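Local coordinates for protein anaerobically-induced outer membrane porin OprE (Pseudomonas aeruginosa, PDB 4FRX) that probably works as an outer-membrane porin, passing small solutes through a beta-barrel channel, at residues 122-126 and 141-147; 195-201 and 212-217; 242-246 and 323-327; 178-182 and 264-268. All blocks are in the same frame, centred on the assembly; numbering follows the deposited sequence.

In the fold
All four contacts belong to one barrel and the loops that fold into or over it. Contact 1 pairs wall strand 142-150 with a segment that turns a corner at G122; contact 2 is a hairpin of the wall. They touch directly: Q147 OE1 lies 2.5 Å from Y197 OH, a probable hydrogen bond. Contact 2 also meets contact 4, where L217 CD2 packs 3.7 Å from I179 CG2. Contact 3 joins the wall to an inward-folded loop, its centre about 15 Å from that of contact 2; P129 touches both Y213 and Y324. Contact 4 ties two loops together about 20 Å, centre to centre, from contacts 2 and 3. Bound C8E detergent lies on the wall near Y212 and L243.

Contact 1. Residues 122-126 and 141-147; sequences GTLQP and VTFEGGQ
G122 to L124 run antiparallel to F143 to G145, with T123 and E144 as a non-hydrogen-bonded pair between two hydrogen-bonded ones; the chain turns a corner at G122. At that corner G122 N reaches G145 O at 2.9 Å in an almost straight bond (175°). The backbone angles of G122 suit glycine, which has no CB to press against the preceding carbonyl. One step on, T123 OG1 donates to E144 OE1 at 3.0 Å, meeting the carboxylate on its syn side and close to its plane. E144 can turn back to it because its chain is bent at chi2 (-67°), and a water bridges the other oxygen, OE2 (2.6 Å from the water), to T123 OG1. The methyl CG2 of T123 packs on T142 CB at 3.7 Å. On the other face L124 sends CD1 to 3.5 Å from G145 C, an approach allowed by the absence of a side chain on G145. Beyond the paired residues, Q125 stretches its extended chain across T142 and gives NE2 to V141 O at 3.2 Å, with the acceptor near the amide plane. P126 has no N-H to give; it packs CD 3.8 Å from F143 CD1. Past the corner, strand 123-128 thus still pairs with barrel strand 142-150, while L124 and P126 approach Y197. T123 pairs with L108 and T142 with K167 of the flanking strands 102-114 and 156-167, and P126 and F143 both lean on V131 of strand 131-132.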
loop_
_atom_site.group_PDB
_atom_site.type_symbol
_atom_site.label_atom_id
_atom_site.label_comp_id
_atom_site.label_asym_id
_atom_site.label_seq_id
_atom_site.Cartn_x
_atom_site.Cartn_y
_atom_site.Cartn_z
ATOM N N GLY A 122 -7.423 2.888 17.880
ATOM C CA GLY A 122 -6.218 3.689 17.875
ATOM C C GLY A 122 -5.455 3.518 16.571
ATOM O O GLY A 122 -6.020 3.614 15.481
ATOM N N THR A 123 -4.165 3.257 16.680
ATOM C CA THR A 123 -3.326 3.140 15.501
ATOM C C THR A 123 -3.548 1.818 14.762
ATOM O O THR A 123 -3.527 0.748 15.366
ATOM C CB THR A 123 -1.849 3.331 15.871
ATOM O OG1 THR A 123 -1.713 4.559 16.596
ATOM C CG2 THR A 123 -0.979 3.380 14.612
ATOM N N LEU A 124 -3.764 1.917 13.451
ATOM C CA LEU A 124 -4.049 0.758 12.604
ATOM C C LEU A 124 -3.156 0.814 11.370
ATOM O O LEU A 124 -2.819 1.893 10.891
ATOM C CB LEU A 124 -5.524 0.778 12.168
ATOM C CG LEU A 124 -6.588 0.731 13.274
ATOM C CD1 LEU A 124 -7.989 1.046 12.756
ATOM C CD2 LEU A 124 -6.551 -0.632 13.976
ATOM N N GLN A 125 -2.805 -0.351 10.838
ATOM C CA GLN A 125 -2.034 -0.448 9.596
ATOM C C GLN A 125 -2.604 -1.560 8.732
ATOM O O GLN A 125 -2.012 -2.627 8.630
ATOM C CB GLN A 125 -0.562 -0.750 9.904
ATOM C CG GLN A 125 0.185 0.442 10.518
ATOM C CD GLN A 125 1.647 0.141 10.770
ATOM O OE1 GLN A 125 1.973 -0.708 11.585
ATOM N NE2 GLN A 125 2.531 0.833 10.065
ATOM N N PRO A 126 -3.765 -1.315 8.104
ATOM C CA PRO A 126 -4.421 -2.381 7.338
ATOM C C PRO A 126 -3.654 -2.733 6.055
ATOM O O PRO A 126 -2.969 -1.889 5.503
ATOM C CB PRO A 126 -5.790 -1.779 6.989
ATOM C CG PRO A 126 -5.963 -0.594 7.933
ATOM C CD PRO A 126 -4.577 -0.089 8.181
ATOM N N VAL A 141 3.385 4.580 6.833
ATOM C CA VAL A 141 2.108 5.238 7.055
ATOM C C VAL A 141 1.371 4.511 8.167
ATOM O O VAL A 141 1.452 3.286 8.269
ATOM C CB VAL A 141 1.236 5.211 5.768
ATOM C CG1 VAL A 141 -0.217 5.646 6.056
ATOM C CG2 VAL A 141 1.855 6.076 4.665
ATOM N N THR A 142 0.654 5.261 8.999
ATOM C CA THR A 142 -0.291 4.678 9.937
ATOM C C THR A 142 -1.647 5.361 9.795
ATOM O O THR A 142 -1.739 6.489 9.312
ATOM C CB THR A 142 0.194 4.789 11.411
ATOM O OG1 THR A 142 0.252 6.165 11.808
ATOM C CG2 THR A 142 1.581 4.144 11.584
ATOM N N PHE A 143 -2.701 4.684 10.234
ATOM C CA PHE A 143 -4.046 5.271 10.218
ATOM C C PHE A 143 -4.531 5.299 11.656
ATOM O O PHE A 143 -3.998 4.586 12.505
ATOM C CB PHE A 143 -5.019 4.420 9.402
ATOM C CG PHE A 143 -4.752 4.420 7.933
ATOM C CD1 PHE A 143 -3.864 3.510 7.375
ATOM C CD2 PHE A 143 -5.392 5.324 7.100
ATOM C CE1 PHE A 143 -3.623 3.508 6.003
ATOM C CE2 PHE A 143 -5.153 5.320 5.739
ATOM C CZ PHE A 143 -4.262 4.424 5.194
ATOM N N GLU A 144 -5.546 6.112 11.933
ATOM C CA GLU A 144 -6.211 6.048 13.229
ATOM C C GLU A 144 -7.658 5.642 13.023
ATOM O O GLU A 144 -8.330 6.176 12.148
ATOM C CB GLU A 144 -6.170 7.406 13.938
ATOM C CG GLU A 144 -4.773 7.954 14.212
ATOM C CD GLU A 144 -4.000 7.120 15.216
ATOM O OE1 GLU A 144 -2.824 6.790 14.935
ATOM O OE2 GLU A 144 -4.565 6.803 16.290
ATOM N N GLY A 145 -8.159 4.728 13.840
ATOM C CA GLY A 145 -9.553 4.334 13.706
ATOM C C GLY A 145 -9.942 3.204 14.632
ATOM O O GLY A 145 -9.283 2.963 15.643
ATOM N N GLY A 146 -11.019 2.503 14.285
ATOM C CA GLY A 146 -11.477 1.363 15.065
ATOM C C GLY A 146 -11.699 0.217 14.097
ATOM O O GLY A 146 -12.129 0.450 12.975
ATOM N N GLN A 147 -11.425 -1.012 14.524
ATOM C CA GLN A 147 -11.503 -2.168 13.626
ATOM C C GLN A 147 -11.784 -3.473 14.369
ATOM O O GLN A 147 -11.212 -3.725 15.426
ATOM C CB GLN A 147 -10.177 -2.295 12.854
ATOM C CG GLN A 147 -10.093 -3.483 11.941
ATOM C CD GLN A 147 -8.724 -3.623 11.296
ATOM O OE1 GLN A 147 -8.490 -3.104 10.208
ATOM N NE2 GLN A 147 -7.832 -4.364 11.944
HETATM O O HOH W 1 -3.607 6.251 18.644
#

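Contact 2. Residues 195-201 and 212-217; sequences FYYAGGD and YYYGNL
The OH of Y213 donates to D201 OD1 at 2.6 Å, linking two strands that run almost exactly antiparallel. It meets the carboxylate from above its plane, and the same oxygen also receives Q211 NE2. On the way there the Y213 ring, its CG beside the backbone N (chi1 -73°), lies flat against the opposite backbone, with CD2 3.6 Å from G199 CA and CE2 over G199 C and G200 N. Glycine suits this place because, lacking a CB, G199 lets both the ring and Y212 O come close. G215 gives F195 a milder version of this: CZ comes to 4.0 Å from G215 CA, while CD1 of F195 lies 4.0 Å from L217 CB. This tight face belongs to a beta hairpin of the porin barrel and looks inward, where Y197 and Y213 meet L128 and the OH of Y197 is bonded to Q147. The other face is more loosely filled. A198 offers just a methyl between its neighbours, Y196 CD2 lies 3.6 Å from N216 OD1, and the N216 amide sends ND2 to Y221 O. Y212 and Y214 hold their rings away from strand 195-201, toward the next strand, 221-234, where Y212 OH bonds H224 ND1. Bound C8E detergent lies about 4 Å from the Y212 side chain, which fits tyrosines on the outer, membrane-facing surface.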
loop_
_atom_site.group_PDB
_atom_site.type_symbol
_atom_site.label_atom_id
_atom_site.label_comp_id
_atom_site.label_asym_id
_atom_site.label_seq_id
_atom_site.Cartn_x
_atom_site.Cartn_y
_atom_site.Cartn_z
ATOM N N PHE A 195 -13.930 6.951 6.844
ATOM C CA PHE A 195 -13.754 5.883 5.858
ATOM C C PHE A 195 -14.204 4.569 6.483
ATOM O O PHE A 195 -13.645 4.134 7.488
ATOM C CB PHE A 195 -12.293 5.781 5.388
ATOM C CG PHE A 195 -12.033 4.617 4.451
ATOM C CD1 PHE A 195 -12.348 4.708 3.100
ATOM C CD2 PHE A 195 -11.474 3.434 4.924
ATOM C CE1 PHE A 195 -12.127 3.620 2.229
ATOM C CE2 PHE A 195 -11.236 2.360 4.067
ATOM C CZ PHE A 195 -11.569 2.459 2.712
ATOM N N TYR A 196 -15.212 3.941 5.880
ATOM C CA TYR A 196 -15.739 2.670 6.367
ATOM C C TYR A 196 -15.314 1.561 5.450
ATOM O O TYR A 196 -15.289 1.743 4.234
ATOM C CB TYR A 196 -17.268 2.705 6.356
ATOM C CG TYR A 196 -17.845 3.891 7.062
ATOM C CD1 TYR A 196 -17.884 3.941 8.443
ATOM C CD2 TYR A 196 -18.363 4.968 6.346
ATOM C CE1 TYR A 196 -18.424 5.032 9.101
ATOM C CE2 TYR A 196 -18.894 6.060 6.992
ATOM C CZ TYR A 196 -18.928 6.089 8.367
ATOM O OH TYR A 196 -19.463 7.181 9.007
ATOM N N TYR A 197 -14.999 0.400 6.023
ATOM C CA TYR A 197 -14.576 -0.728 5.227
ATOM C C TYR A 197 -15.010 -2.033 5.875
ATOM O O TYR A 197 -15.197 -2.102 7.081
ATOM C CB TYR A 197 -13.065 -0.709 4.974
ATOM C CG TYR A 197 -12.196 -0.799 6.228
ATOM C CD1 TYR A 197 -11.966 0.329 7.016
ATOM C CD2 TYR A 197 -11.601 -2.001 6.606
ATOM C CE1 TYR A 197 -11.159 0.270 8.141
ATOM C CE2 TYR A 197 -10.792 -2.079 7.745
ATOM C CZ TYR A 197 -10.582 -0.941 8.511
ATOM O OH TYR A 197 -9.786 -0.997 9.632
ATOM N N ALA A 198 -15.181 -3.052 5.049
ATOM C CA ALA A 198 -15.598 -4.364 5.503
ATOM C C ALA A 198 -15.299 -5.354 4.408
ATOM O O ALA A 198 -15.371 -5.024 3.233
ATOM C CB ALA A 198 -17.099 -4.379 5.827
ATOM N N GLY A 199 -14.949 -6.574 4.788
ATOM C CA GLY A 199 -14.905 -7.656 3.827
ATOM C C GLY A 199 -14.278 -8.902 4.397
ATOM O O GLY A 199 -14.110 -9.036 5.620
ATOM N N GLY A 200 -13.924 -9.828 3.522
ATOM C CA GLY A 200 -13.347 -11.062 3.995
ATOM C C GLY A 200 -12.624 -11.845 2.929
ATOM O O GLY A 200 -12.771 -11.574 1.734
ATOM N N ASP A 201 -11.825 -12.803 3.387
ATOM C CA ASP A 201 -11.193 -13.798 2.539
ATOM C C ASP A 201 -11.842 -15.116 2.894
ATOM O O ASP A 201 -11.846 -15.498 4.059
ATOM C CB ASP A 201 -9.706 -13.930 2.860
ATOM C CG ASP A 201 -8.955 -12.627 2.740
ATOM O OD1 ASP A 201 -9.415 -11.720 2.018
ATOM O OD2 ASP A 201 -7.886 -12.519 3.368
ATOM N N TYR A 212 -14.125 -10.596 -1.016
ATOM C CA TYR A 212 -15.007 -9.486 -1.306
ATOM C C TYR A 212 -14.675 -8.431 -0.288
ATOM O O TYR A 212 -14.639 -8.726 0.910
ATOM C CB TYR A 212 -16.495 -9.839 -1.157
ATOM C CG TYR A 212 -17.315 -8.569 -1.108
ATOM C CD1 TYR A 212 -17.584 -7.861 -2.271
ATOM C CD2 TYR A 212 -17.748 -8.027 0.104
ATOM C CE1 TYR A 212 -18.285 -6.678 -2.239
ATOM C CE2 TYR A 212 -18.456 -6.833 0.145
ATOM C CZ TYR A 212 -18.725 -6.170 -1.028
ATOM O OH TYR A 212 -19.420 -4.984 -1.004
ATOM N N TYR A 213 -14.457 -7.201 -0.755
ATOM C CA TYR A 213 -14.253 -6.062 0.129
ATOM C C TYR A 213 -15.049 -4.834 -0.308
ATOM O O TYR A 213 -15.355 -4.657 -1.489
ATOM C CB TYR A 213 -12.762 -5.707 0.249
ATOM C CG TYR A 213 -11.980 -6.709 1.099
ATOM C CD1 TYR A 213 -11.471 -7.882 0.544
ATOM C CD2 TYR A 213 -11.747 -6.479 2.452
ATOM C CE1 TYR A 213 -10.776 -8.821 1.324
ATOM C CE2 TYR A 213 -11.026 -7.406 3.232
ATOM C CZ TYR A 213 -10.552 -8.573 2.655
ATOM O OH TYR A 213 -9.845 -9.511 3.409
ATOM N N TYR A 214 -15.346 -3.985 0.666
ATOM C CA TYR A 214 -16.103 -2.777 0.455
ATOM C C TYR A 214 -15.372 -1.640 1.127
ATOM O O TYR A 214 -14.907 -1.777 2.254
ATOM C CB TYR A 214 -17.500 -2.924 1.054
ATOM C CG TYR A 214 -18.331 -1.660 1.019
ATOM C CD1 TYR A 214 -18.863 -1.186 -0.172
ATOM C CD2 TYR A 214 -18.581 -0.947 2.180
ATOM C CE1 TYR A 214 -19.629 -0.022 -0.201
ATOM C CE2 TYR A 214 -19.341 0.197 2.167
ATOM C CZ TYR A 214 -19.867 0.657 0.979
ATOM O OH TYR A 214 -20.627 1.807 0.983
ATOM N N GLY A 215 -15.253 -0.521 0.425
ATOM C CA GLY A 215 -14.665 0.673 0.993
ATOM C C GLY A 215 -15.492 1.905 0.680
ATOM O O GLY A 215 -16.011 2.035 -0.427
ATOM N N ASN A 216 -15.613 2.803 1.653
ATOM C CA ASN A 216 -16.416 4.011 1.497
ATOM C C ASN A 216 -15.760 5.233 2.144
ATOM O O ASN A 216 -15.832 5.401 3.351
ATOM C CB ASN A 216 -17.809 3.773 2.111
ATOM C CG ASN A 216 -18.690 5.016 2.109
ATOM O OD1 ASN A 216 -19.543 5.171 2.982
ATOM N ND2 ASN A 216 -18.494 5.899 1.132
ATOM N N LEU A 217 -15.123 6.085 1.344
ATOM C CA LEU A 217 -14.654 7.361 1.862
ATOM C C LEU A 217 -15.813 8.329 1.805
ATOM O O LEU A 217 -16.286 8.692 0.718
ATOM C CB LEU A 217 -13.479 7.913 1.056
ATOM C CG LEU A 217 -12.929 9.226 1.633
ATOM C CD1 LEU A 217 -12.440 9.059 3.074
ATOM C CD2 LEU A 217 -11.809 9.798 0.742
#

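Contact 3. Residues 242-246 and 323-327; sequences DLRAF and AYLIT
R244 reaches from strand 237-250 to residues 323-327 of the loop between strands 295-305 and 340-349, its guanidinium between Y324 and I326. From CB the chain starts with CG beside the backbone N (chi1 -51°) and then runs extended, which carries the guanidinium inward, toward the loop. CD passes Y324 CE2 and Y324 O, both at 3.9 Å. NE turns to its own strand and binds D242 OD1 at 3.0 Å through that oxygen's syn lone pair; NH2 takes OD2 of the same carboxylate, giving a side-on, two-nitrogen salt bridge. CZ sits 3.7 Å from the ring centroid of Y324, itself the centre of an inverse gamma turn, with the planes only 2° apart, a stacked cation-pi pair. The opposite face of the guanidinium is closed by I326 CG2, 3.7 Å from CZ. At the tip, R244 NH1 gives a weak hydrogen bond to Y324 O at 3.0 Å. It gives an ordinary one to a water that donates to L325 O. F246 sets the edge of its ring at CE2 3.4 Å from Y324 O, while L325 CD2 packs 4.1 Å from CE2. The sandwich is one of several links of this loop to the wall, beside I326 O to Q343 and T327 OG1 to Q302. Arginine suits the place because one flat cation can stack, pair with a carboxylate and bond a carbonyl together; the D242 bridge probably offsets its charge.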
loop_
_atom_site.group_PDB
_atom_site.type_symbol
_atom_site.label_atom_id
_atom_site.label_comp_id
_atom_site.label_asym_id
_atom_site.label_seq_id
_atom_site.Cartn_x
_atom_site.Cartn_y
_atom_site.Cartn_z
ATOM N N ASP A 242 -4.436 -14.682 -10.481
ATOM C CA ASP A 242 -4.787 -13.598 -9.578
ATOM C C ASP A 242 -5.756 -12.718 -10.345
ATOM O O ASP A 242 -5.363 -12.069 -11.309
ATOM C CB ASP A 242 -3.497 -12.861 -9.196
ATOM C CG ASP A 242 -3.725 -11.616 -8.342
ATOM O OD1 ASP A 242 -4.753 -10.921 -8.487
ATOM O OD2 ASP A 242 -2.830 -11.313 -7.525
ATOM N N LEU A 243 -7.023 -12.715 -9.923
ATOM C CA LEU A 243 -8.073 -11.934 -10.598
ATOM C C LEU A 243 -8.644 -10.890 -9.657
ATOM O O LEU A 243 -8.848 -11.153 -8.468
ATOM C CB LEU A 243 -9.205 -12.836 -11.092
ATOM C CG LEU A 243 -8.825 -14.071 -11.895
ATOM C CD1 LEU A 243 -10.086 -14.799 -12.360
ATOM C CD2 LEU A 243 -7.971 -13.668 -13.087
ATOM N N ARG A 244 -8.887 -9.700 -10.189
ATOM C CA ARG A 244 -9.381 -8.584 -9.389
ATOM C C ARG A 244 -10.384 -7.777 -10.202
ATOM O O ARG A 244 -10.224 -7.597 -11.412
ATOM C CB ARG A 244 -8.234 -7.670 -8.943
ATOM C CG ARG A 244 -7.074 -8.385 -8.274
ATOM C CD ARG A 244 -6.005 -7.420 -7.796
ATOM N NE ARG A 244 -4.823 -8.141 -7.331
ATOM C CZ ARG A 244 -3.738 -7.557 -6.834
ATOM N NH1 ARG A 244 -3.687 -6.237 -6.740
ATOM N NH2 ARG A 244 -2.704 -8.294 -6.447
ATOM N N ALA A 245 -11.419 -7.309 -9.519
ATOM C CA ALA A 245 -12.469 -6.510 -10.120
ATOM C C ALA A 245 -12.853 -5.461 -9.084
ATOM O O ALA A 245 -13.188 -5.823 -7.963
ATOM C CB ALA A 245 -13.661 -7.391 -10.427
ATOM N N PHE A 246 -12.785 -4.181 -9.447
ATOM C CA PHE A 246 -13.201 -3.087 -8.560
ATOM C C PHE A 246 -14.312 -2.295 -9.237
ATOM O O PHE A 246 -14.211 -1.980 -10.416
ATOM C CB PHE A 246 -12.065 -2.084 -8.334
ATOM C CG PHE A 246 -10.981 -2.527 -7.379
ATOM C CD1 PHE A 246 -11.077 -2.250 -6.017
ATOM C CD2 PHE A 246 -9.816 -3.105 -7.853
ATOM C CE1 PHE A 246 -10.049 -2.600 -5.138
ATOM C CE2 PHE A 246 -8.788 -3.460 -6.982
ATOM C CZ PHE A 246 -8.907 -3.194 -5.619
ATOM N N ALA A 323 -2.274 1.644 -4.007
ATOM C CA ALA A 323 -3.494 1.112 -4.622
ATOM C C ALA A 323 -3.334 -0.403 -4.735
ATOM O O ALA A 323 -2.240 -0.895 -5.053
ATOM C CB ALA A 323 -3.735 1.729 -5.999
ATOM N N TYR A 324 -4.405 -1.145 -4.479
ATOM C CA TYR A 324 -4.327 -2.605 -4.601
ATOM C C TYR A 324 -4.534 -3.046 -6.058
ATOM O O TYR A 324 -5.453 -3.805 -6.387
ATOM C CB TYR A 324 -5.300 -3.313 -3.644
ATOM C CG TYR A 324 -5.046 -4.804 -3.567
ATOM C CD1 TYR A 324 -3.818 -5.294 -3.113
ATOM C CD2 TYR A 324 -6.011 -5.727 -3.983
ATOM C CE1 TYR A 324 -3.562 -6.655 -3.059
ATOM C CE2 TYR A 324 -5.764 -7.101 -3.922
ATOM C CZ TYR A 324 -4.539 -7.554 -3.462
ATOM O OH TYR A 324 -4.282 -8.912 -3.397
ATOM N N LEU A 325 -3.659 -2.544 -6.923
ATOM C CA LEU A 325 -3.658 -2.859 -8.343
ATOM C C LEU A 325 -2.378 -3.624 -8.665
ATOM O O LEU A 325 -1.315 -3.346 -8.085
ATOM C CB LEU A 325 -3.696 -1.555 -9.171
ATOM C CG LEU A 325 -4.910 -0.622 -9.008
ATOM C CD1 LEU A 325 -4.741 0.691 -9.795
ATOM C CD2 LEU A 325 -6.227 -1.317 -9.401
ATOM N N ILE A 326 -2.458 -4.547 -9.623
ATOM C CA ILE A 326 -1.272 -5.271 -10.084
ATOM C C ILE A 326 -0.225 -4.377 -10.727
ATOM O O ILE A 326 0.915 -4.812 -10.979
ATOM C CB ILE A 326 -1.618 -6.456 -11.031
ATOM C CG1 ILE A 326 -2.335 -5.977 -12.296
ATOM C CG2 ILE A 326 -2.437 -7.511 -10.284
ATOM C CD1 ILE A 326 -2.508 -7.086 -13.355
ATOM N N THR A 327 -0.610 -3.126 -10.958
ATOM C CA THR A 327 0.247 -2.128 -11.582
ATOM C C THR A 327 0.813 -1.110 -10.580
ATOM O O THR A 327 1.447 -0.141 -10.979
ATOM C CB THR A 327 -0.515 -1.361 -12.676
ATOM O OG1 THR A 327 -1.656 -0.704 -12.097
ATOM C CG2 THR A 327 -0.976 -2.311 -13.787
HETATM O O HOH W 2 -1.235 -4.879 -5.756
#

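Contact 4. Residues 178-182 and 264-268; sequences SIAGA and YVSSG
A180 and S267 make the polar link here, S267 N donating to A180 O at 3.1 Å. The bond is straight at the hydrogen, though the donor stands above the carbonyl plane. A water also gives to A180 O and to S266 OG, so the carbonyl has two donors. S266 holds its hydroxyl anti to the backbone N (chi1 163°), which swings OG toward S267 O for a 2.8 Å bond within its own segment; small and polar, serine can make this local bond and still hold the water. Its CB meanwhile touches I179 CD1 at 3.8 Å. I179 gets there with CG1 placed between N and C (chi1 67°) and CD1 extended beyond it, a long slim branch that passes by V265 O. Residues 179-182 form a type II beta turn, closed by A182 N to I179 O, and G181 at its third position has the positive phi (107°) that glycine takes easily; its lack of a CB also lets S267 N come close. Both segments lie in long loops between barrel strands, of the kind that are extracellular in this family, and S266 pairs with G277 of strand 276-277. Against the bare G181, S267 OG comes to 3.2 Å from CA but makes no hydrogen bond to its N. V265 CG2 lies 3.7 Å from G181 O. A182, the last residue of the turn, points its small CB at V265 O, 3.3 Å away, a buried carbonyl with no polar partner in the model. S267 also bonds through its backbone to D309.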
loop_
_atom_site.group_PDB
_atom_site.type_symbol
_atom_site.label_atom_id
_atom_site.label_comp_id
_atom_site.label_asym_id
_atom_site.label_seq_id
_atom_site.Cartn_x
_atom_site.Cartn_y
_atom_site.Cartn_z
ATOM N N SER A 178 -8.020 11.819 2.050
ATOM C CA SER A 178 -8.412 12.396 0.769
ATOM C C SER A 178 -8.012 11.448 -0.366
ATOM O O SER A 178 -7.541 10.335 -0.113
ATOM C CB SER A 178 -7.820 13.803 0.578
ATOM O OG SER A 178 -8.386 14.454 -0.552
ATOM N N ILE A 179 -8.249 11.884 -1.601
ATOM C CA ILE A 179 -7.904 11.118 -2.794
ATOM C C ILE A 179 -7.252 12.081 -3.788
ATOM O O ILE A 179 -7.359 13.300 -3.618
ATOM C CB ILE A 179 -9.154 10.457 -3.440
ATOM C CG1 ILE A 179 -10.101 11.511 -4.014
ATOM C CG2 ILE A 179 -9.898 9.551 -2.432
ATOM C CD1 ILE A 179 -11.341 10.919 -4.678
ATOM N N ALA A 180 -6.570 11.541 -4.801
ATOM C CA ALA A 180 -5.935 12.348 -5.853
ATOM C C ALA A 180 -6.980 13.203 -6.548
ATOM O O ALA A 180 -8.062 12.712 -6.889
ATOM C CB ALA A 180 -5.235 11.446 -6.886
ATOM N N GLY A 181 -6.651 14.477 -6.752
ATOM C CA GLY A 181 -7.577 15.418 -7.353
ATOM C C GLY A 181 -8.115 16.396 -6.330
ATOM O O GLY A 181 -8.421 17.535 -6.649
ATOM N N ALA A 182 -8.220 15.947 -5.092
ATOM C CA ALA A 182 -8.730 16.806 -4.023
ATOM C C ALA A 182 -7.719 16.945 -2.904
ATOM O O ALA A 182 -7.997 17.590 -1.885
ATOM C CB ALA A 182 -10.023 16.248 -3.467
ATOM N N TYR A 264 -15.076 18.544 -3.941
ATOM C CA TYR A 264 -15.116 17.102 -3.668
ATOM C C TYR A 264 -15.021 16.324 -4.977
ATOM O O TYR A 264 -16.017 15.812 -5.490
ATOM C CB TYR A 264 -16.344 16.702 -2.839
ATOM C CG TYR A 264 -16.234 17.213 -1.418
ATOM C CD1 TYR A 264 -16.510 18.539 -1.123
ATOM C CD2 TYR A 264 -15.799 16.381 -0.387
ATOM C CE1 TYR A 264 -16.381 19.030 0.158
ATOM C CE2 TYR A 264 -15.672 16.861 0.913
ATOM C CZ TYR A 264 -15.971 18.191 1.173
ATOM O OH TYR A 264 -15.859 18.702 2.442
ATOM N N VAL A 265 -13.802 16.250 -5.505
ATOM C CA VAL A 265 -13.572 15.731 -6.846
ATOM C C VAL A 265 -12.409 14.749 -6.907
ATOM O O VAL A 265 -11.529 14.734 -6.042
ATOM C CB VAL A 265 -13.276 16.867 -7.847
ATOM C CG1 VAL A 265 -14.513 17.750 -8.076
ATOM C CG2 VAL A 265 -12.074 17.705 -7.374
ATOM N N SER A 266 -12.412 13.942 -7.963
ATOM C CA SER A 266 -11.340 12.999 -8.230
ATOM C C SER A 266 -10.677 13.401 -9.530
ATOM O O SER A 266 -11.340 13.897 -10.448
ATOM C CB SER A 266 -11.931 11.598 -8.409
ATOM O OG SER A 266 -11.001 10.727 -9.036
ATOM N N SER A 267 -9.377 13.163 -9.632
ATOM C CA SER A 267 -8.713 13.231 -10.927
ATOM C C SER A 267 -9.313 12.199 -11.894
ATOM O O SER A 267 -9.766 11.131 -11.489
ATOM C CB SER A 267 -7.206 12.974 -10.775
ATOM O OG SER A 267 -6.589 14.019 -10.042
ATOM N N GLY A 268 -9.321 12.548 -13.171
ATOM C CA GLY A 268 -9.830 11.694 -14.225
ATOM C C GLY A 268 -9.791 12.536 -15.491
ATOM O O GLY A 268 -9.045 13.510 -15.558
HETATM O O HOH W 3 -8.875 9.953 -7.230
#